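Long-range contacts in DMATS type aromatic prenyltransferase (Micromonospora olivasterospora, PDB 6ZRY), which probably transfers a dimethylallyl group to the indole ring of tryptophan, as a 6-dimethylallyl tryptophan synthase of the ABBA-barrel fold: residues 13-18 and 27-32; 72-77 and 134-139. One frame throughout, in Å; residues are numbered along the deposited sequence. Where two conformers were deposited one is given.

Contact 1 (13-18 and 27-32); sequences QLARLC and EPRNLL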
loop_
_atom_site.group_PDB
_atom_site.type_symbol
_atom_site.label_atom_id
_atom_site.label_comp_id
_atom_site.label_asym_id
_atom_site.label_seq_id
_atom_site.Cartn_x
_atom_site.Cartn_y
_atom_site.Cartn_z
ATOM N N GLN A 13 -18.451 -1.115 -4.111
ATOM C CA GLN A 13 -17.180 -1.531 -4.739
ATOM C C GLN A 13 -16.656 -2.789 -4.035
ATOM O O GLN A 13 -16.328 -3.758 -4.731
ATOM C CB GLN A 13 -16.196 -0.370 -4.705
ATOM C CG GLN A 13 -16.594 0.788 -5.592
ATOM C CD GLN A 13 -15.722 1.998 -5.424
ATOM O OE1 GLN A 13 -15.396 2.395 -4.309
ATOM N NE2 GLN A 13 -15.343 2.614 -6.534
ATOM N N LEU A 14 -16.552 -2.777 -2.712
ATOM C CA LEU A 14 -15.993 -3.931 -1.963
ATOM C C LEU A 14 -16.870 -5.181 -2.176
ATOM O O LEU A 14 -16.320 -6.258 -2.328
ATOM C CB LEU A 14 -15.879 -3.603 -0.480
ATOM C CG LEU A 14 -15.304 -4.731 0.372
ATOM C CD1 LEU A 14 -13.963 -5.163 -0.154
ATOM C CD2 LEU A 14 -15.192 -4.317 1.834
ATOM N N ALA A 15 -18.180 -5.038 -2.098
ATOM C CA ALA A 15 -19.139 -6.167 -2.259
ATOM C C ALA A 15 -18.888 -6.851 -3.616
ATOM O O ALA A 15 -18.771 -8.079 -3.655
ATOM C CB ALA A 15 -20.553 -5.665 -2.123
ATOM N N ARG A 16 -18.744 -6.068 -4.680
ATOM C CA ARG A 16 -18.503 -6.593 -6.038
ATOM C C ARG A 16 -17.096 -7.194 -6.113
ATOM O O ARG A 16 -16.951 -8.286 -6.717
ATOM C CB ARG A 16 -18.784 -5.507 -7.078
ATOM C CG ARG A 16 -20.251 -5.116 -7.190
ATOM C CD ARG A 16 -20.483 -4.161 -8.339
ATOM N NE ARG A 16 -19.810 -2.891 -8.135
ATOM C CZ ARG A 16 -20.343 -1.812 -7.527
ATOM N NH1 ARG A 16 -19.620 -0.707 -7.378
ATOM N NH2 ARG A 16 -21.597 -1.835 -7.079
ATOM N N LEU A 17 -16.098 -6.576 -5.489
ATOM C CA LEU A 17 -14.702 -7.083 -5.556
ATOM C C LEU A 17 -14.614 -8.453 -4.853
ATOM O O LEU A 17 -13.784 -9.319 -5.284
ATOM C CB LEU A 17 -13.776 -6.074 -4.877
ATOM C CG LEU A 17 -13.335 -4.899 -5.736
ATOM C CD1 LEU A 17 -12.550 -3.911 -4.889
ATOM C CD2 LEU A 17 -12.478 -5.369 -6.911
ATOM N N CYS A 18 -15.364 -8.612 -3.770
ATOM C CA CYS A 18 -15.410 -9.856 -2.964
ATOM C C CYS A 18 -15.902 -11.004 -3.844
ATOM O O CYS A 18 -15.287 -12.101 -3.775
ATOM C CB CYS A 18 -16.293 -9.701 -1.736
ATOM S SG CYS A 18 -15.454 -8.884 -0.369
ATOM N N GLU A 27 -17.779 -10.032 6.680
ATOM C CA GLU A 27 -16.739 -9.504 7.581
ATOM C C GLU A 27 -15.978 -8.378 6.860
ATOM O O GLU A 27 -15.743 -7.337 7.444
ATOM C CB GLU A 27 -15.884 -10.672 8.091
ATOM C CG GLU A 27 -14.759 -10.266 9.005
ATOM C CD GLU A 27 -15.165 -9.701 10.349
ATOM O OE1 GLU A 27 -14.262 -9.292 11.097
ATOM O OE2 GLU A 27 -16.367 -9.665 10.647
ATOM N N PRO A 28 -15.569 -8.520 5.574
ATOM C CA PRO A 28 -14.917 -7.412 4.876
ATOM C C PRO A 28 -15.738 -6.116 4.865
ATOM O O PRO A 28 -15.166 -5.032 5.077
ATOM C CB PRO A 28 -14.726 -7.961 3.458
ATOM C CG PRO A 28 -14.506 -9.442 3.721
ATOM C CD PRO A 28 -15.570 -9.755 4.764
ATOM N N ARG A 29 -17.029 -6.220 4.634
ATOM C CA ARG A 29 -17.904 -5.023 4.569
ATOM C C ARG A 29 -18.069 -4.426 5.966
ATOM O O ARG A 29 -18.128 -3.188 6.069
ATOM C CB ARG A 29 -19.238 -5.361 3.924
ATOM C CG ARG A 29 -19.116 -5.776 2.477
ATOM C CD ARG A 29 -20.442 -6.290 1.986
ATOM N NE ARG A 29 -21.387 -5.193 1.887
ATOM C CZ ARG A 29 -22.661 -5.325 1.542
ATOM N NH1 ARG A 29 -23.430 -4.254 1.449
ATOM N NH2 ARG A 29 -23.160 -6.527 1.294
ATOM N N ASN A 30 -18.107 -5.266 6.995
ATOM C CA ASN A 30 -18.146 -4.817 8.419
ATOM C C ASN A 30 -16.841 -4.091 8.748
ATOM O O ASN A 30 -16.888 -3.071 9.448
ATOM C CB ASN A 30 -18.395 -5.981 9.382
ATOM C CG ASN A 30 -19.842 -6.432 9.370
ATOM O OD1 ASN A 30 -20.728 -5.672 8.951
ATOM N ND2 ASN A 30 -20.099 -7.654 9.825
ATOM N N LEU A 31 -15.707 -4.595 8.252
ATOM C CA LEU A 31 -14.396 -4.017 8.591
ATOM C C LEU A 31 -14.236 -2.693 7.835
ATOM O O LEU A 31 -13.776 -1.744 8.465
ATOM C CB LEU A 31 -13.291 -5.026 8.305
ATOM C CG LEU A 31 -13.269 -6.226 9.245
ATOM C CD1 LEU A 31 -12.268 -7.246 8.765
ATOM C CD2 LEU A 31 -12.964 -5.809 10.666
ATOM N N LEU A 32 -14.671 -2.602 6.562
ATOM C CA LEU A 32 -14.591 -1.328 5.811
ATOM C C LEU A 32 -15.402 -0.238 6.528
ATOM O O LEU A 32 -14.889 0.908 6.630
ATOM C CB LEU A 32 -15.065 -1.525 4.371
ATOM C CG LEU A 32 -15.225 -0.254 3.531
ATOM C CD1 LEU A 32 -13.876 0.472 3.319
ATOM C CD2 LEU A 32 -15.863 -0.603 2.192
#
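The first torsion of L14 (chi1 -180°) turns CG away from its own backbone N and carries CD2 across to segment 27-32, where L32 extends to meet it with its CG in the same anti position. The touching branch of L14 is CD2, which enters the groove between P28 and L32, one turn apart on segment 27-32. Both CB and CD2 of L32 lie 3.8 Å from CD2 of L14. On the other residue of the groove, CB of P28 is 4.0 Å from CD2 of L14. The carbonyl O of P28 comes within 3.3 Å of that L14 CD2 methyl; it already accepts the backbone N-H of L32, so this contact is one of packing. One turn after L14, C18 lays SG against CB of P28 at 4.0 Å. P28 CB thus touches both the sulfur and the methyl. Toward the solvent side, R29 bends at chi3 (70°), and A15 CB lies over one face of its guanidinium, toward the NE rim, 4.1 Å from R29 NE. The charge itself is met by a salt bridge from NH1 to D11, one turn before A15 on the same helix. The segment axes run nearly antiparallel, at 153°, and approach to 9.9 Å, a separation spanned by leucine, proline and cysteine side chains. Two successive antiparallel helices joined by a short connection make a helical hairpin, here lying on the sheet as part of the helical layer outside the ABBA barrel.

Contact 2 (72-77 and 134-139); sequences PPTLRI and SLVFRS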
loop_
_atom_site.group_PDB
_atom_site.type_symbol
_atom_site.label_atom_id
_atom_site.label_comp_id
_atom_site.label_asym_id
_atom_site.label_seq_id
_atom_site.Cartn_x
_atom_site.Cartn_y
_atom_site.Cartn_z
ATOM N N PRO A 72 -6.064 -18.409 -5.167
ATOM C CA PRO A 72 -7.048 -17.442 -5.653
ATOM C C PRO A 72 -6.552 -16.028 -5.352
ATOM O O PRO A 72 -5.681 -15.866 -4.524
ATOM C CB PRO A 72 -8.330 -17.780 -4.886
ATOM C CG PRO A 72 -8.109 -19.213 -4.412
ATOM C CD PRO A 72 -6.624 -19.334 -4.183
ATOM N N PRO A 73 -7.047 -14.972 -6.020
ATOM C CA PRO A 73 -6.549 -13.619 -5.761
ATOM C C PRO A 73 -6.834 -13.129 -4.333
ATOM O O PRO A 73 -7.832 -13.484 -3.766
ATOM C CB PRO A 73 -7.284 -12.736 -6.783
ATOM C CG PRO A 73 -7.737 -13.721 -7.852
ATOM C CD PRO A 73 -8.044 -14.997 -7.089
ATOM N N THR A 74 -5.942 -12.303 -3.815
ATOM C CA THR A 74 -6.052 -11.671 -2.499
ATOM C C THR A 74 -6.586 -10.243 -2.691
ATOM O O THR A 74 -5.997 -9.493 -3.443
ATOM C CB THR A 74 -4.721 -11.703 -1.762
ATOM O OG1 THR A 74 -4.309 -13.063 -1.593
ATOM C CG2 THR A 74 -4.799 -11.037 -0.410
ATOM N N LEU A 75 -7.641 -9.888 -1.979
ATOM C CA LEU A 75 -8.220 -8.519 -2.016
ATOM C C LEU A 75 -7.731 -7.783 -0.770
ATOM O O LEU A 75 -7.723 -8.381 0.316
ATOM C CB LEU A 75 -9.740 -8.700 -2.093
ATOM C CG LEU A 75 -10.650 -7.489 -1.999
ATOM C CD1 LEU A 75 -10.314 -6.436 -3.043
ATOM C CD2 LEU A 75 -12.095 -7.953 -2.158
ATOM N N ARG A 76 -7.307 -6.538 -0.920
ATOM C CA ARG A 76 -6.861 -5.725 0.231
ATOM C C ARG A 76 -7.470 -4.326 0.150
ATOM O O ARG A 76 -7.778 -3.849 -0.972
ATOM C CB ARG A 76 -5.335 -5.679 0.299
ATOM C CG ARG A 76 -4.679 -7.049 0.215
ATOM C CD ARG A 76 -4.298 -7.430 -1.219
ATOM N NE ARG A 76 -3.566 -6.329 -1.828
ATOM C CZ ARG A 76 -2.327 -5.935 -1.457
ATOM N NH1 ARG A 76 -1.662 -6.598 -0.525
ATOM N NH2 ARG A 76 -1.754 -4.895 -2.044
ATOM N N ILE A 77 -7.637 -3.717 1.313
ATOM C CA ILE A 77 -8.007 -2.299 1.466
ATOM C C ILE A 77 -6.900 -1.658 2.275
ATOM O O ILE A 77 -6.643 -2.161 3.389
ATOM C CB ILE A 77 -9.352 -2.127 2.188
ATOM C CG1 ILE A 77 -10.508 -2.719 1.391
ATOM C CG2 ILE A 77 -9.558 -0.659 2.478
ATOM C CD1 ILE A 77 -11.768 -2.919 2.189
ATOM N N SER A 134 -4.023 -1.843 6.670
ATOM C CA SER A 134 -4.317 -2.717 5.501
ATOM C C SER A 134 -5.172 -3.901 5.979
ATOM O O SER A 134 -4.780 -4.549 6.919
ATOM C CB SER A 134 -3.044 -3.164 4.796
ATOM O OG SER A 134 -3.346 -3.918 3.661
ATOM N N LEU A 135 -6.314 -4.106 5.350
ATOM C CA LEU A 135 -7.246 -5.237 5.587
ATOM C C LEU A 135 -7.017 -6.227 4.462
ATOM O O LEU A 135 -7.005 -5.778 3.305
ATOM C CB LEU A 135 -8.691 -4.740 5.576
ATOM C CG LEU A 135 -9.054 -3.629 6.561
ATOM C CD1 LEU A 135 -10.435 -3.087 6.278
ATOM C CD2 LEU A 135 -8.978 -4.115 7.975
ATOM N N VAL A 136 -6.763 -7.495 4.782
ATOM C CA VAL A 136 -6.358 -8.500 3.772
ATOM C C VAL A 136 -7.386 -9.623 3.750
ATOM O O VAL A 136 -7.554 -10.262 4.783
ATOM C CB VAL A 136 -4.955 -9.028 4.054
ATOM C CG1 VAL A 136 -4.519 -10.037 3.008
ATOM C CG2 VAL A 136 -3.945 -7.889 4.195
ATOM N N PHE A 137 -8.008 -9.854 2.600
ATOM C CA PHE A 137 -9.139 -10.806 2.412
ATOM C C PHE A 137 -8.781 -11.875 1.373
ATOM O O PHE A 137 -8.255 -11.560 0.313
ATOM C CB PHE A 137 -10.395 -10.075 1.932
ATOM C CG PHE A 137 -10.740 -8.819 2.682
ATOM C CD1 PHE A 137 -10.811 -8.812 4.060
ATOM C CD2 PHE A 137 -11.027 -7.642 2.002
ATOM C CE1 PHE A 137 -11.157 -7.656 4.745
ATOM C CE2 PHE A 137 -11.388 -6.497 2.688
ATOM C CZ PHE A 137 -11.439 -6.501 4.055
ATOM N N ARG A 138 -9.118 -13.118 1.658
ATOM C CA ARG A 138 -8.943 -14.244 0.700
ATOM C C ARG A 138 -10.098 -15.203 0.866
ATOM O O ARG A 138 -10.746 -15.157 1.938
ATOM C CB ARG A 138 -7.646 -15.012 0.941
ATOM C CG ARG A 138 -6.486 -14.141 1.385
ATOM C CD ARG A 138 -5.304 -14.961 1.834
ATOM N NE ARG A 138 -4.232 -14.116 2.338
ATOM C CZ ARG A 138 -3.117 -14.566 2.914
ATOM N NH1 ARG A 138 -2.916 -15.872 3.074
ATOM N NH2 ARG A 138 -2.205 -13.703 3.331
ATOM N N SER A 139 -10.350 -16.018 -0.163
ATOM C CA SER A 139 -11.180 -17.239 -0.065
ATOM C C SER A 139 -10.540 -18.142 0.994
ATOM O O SER A 139 -9.311 -18.315 0.960
ATOM C CB SER A 139 -11.329 -17.939 -1.417
ATOM O OG SER A 139 -10.058 -18.263 -1.968
HETATM O O HOH W 1 -9.677 -15.132 -2.924
#
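Four backbone hydrogen bonds join L75 to F137 and I77 to L135 as antiparallel hydrogen-bonded pairs, flanking the non-hydrogen-bonded pair R76-V136, with the strand directions 159° apart. The bond from F137 N to L75 O is 2.7 Å long and nearly collinear with that carbonyl. On the sheet face of L75, I77, L135 and F137, the F137 ring lies over its own strand, CG beside the backbone N (chi1 -47°), with its CD2-CE2 edge turned to segment 72-77. CD1 of I77 meets the ring edge in its plane, 3.6 Å from CE2 of F137, while CG of L75 lies 4.0 Å from CD2 of F137. Replacing F137 by an alanine is likely to open a gap beside I77 CD1 and L75 CG and leave P28 of helix 26-36 without the ring it packs on. On the reverse face, CG2 of T74 touches CG1 of V136 at 3.6 Å, and R138 runs its extended chain alongside T74, CG 3.8 Å from OG1 of T74. Where the pairing gives out, a water donates to P73 O at 2.6 Å and accepts from S139 N at 3.0 Å, replacing a direct bond. The sheet divides the chemistry: an oily face is buried under helices, while on the opposite face T74 OG1 bonds to N68, R76 NE to S64 and R138 NH2 to E144 in a salt bridge, although R138 NE is buried without a partner.

Overall arrangement
Contact 1 comes first along the chain and closes before contact 2 opens; their centres are about 10 Å apart. They are stacked layers of one wall: helices 6-21 and 26-36 lie on the sheet face of strands 71-79 and 131-138. The layers touch directly, P28 CB to F137 CZ at 3.6 Å and L14 CD2 to I77 CD1 at 3.7 Å, while L17 and C18 meet L75. Both contacts therefore share one apolar core. The opposite sheet face bears R76, whose side chain lies about 7 Å, between nearest atoms, from the bound tryptophan, consistent with contact 2 forming barrel wall near the tryptophan pocket, though it contributes no residue to that pocket.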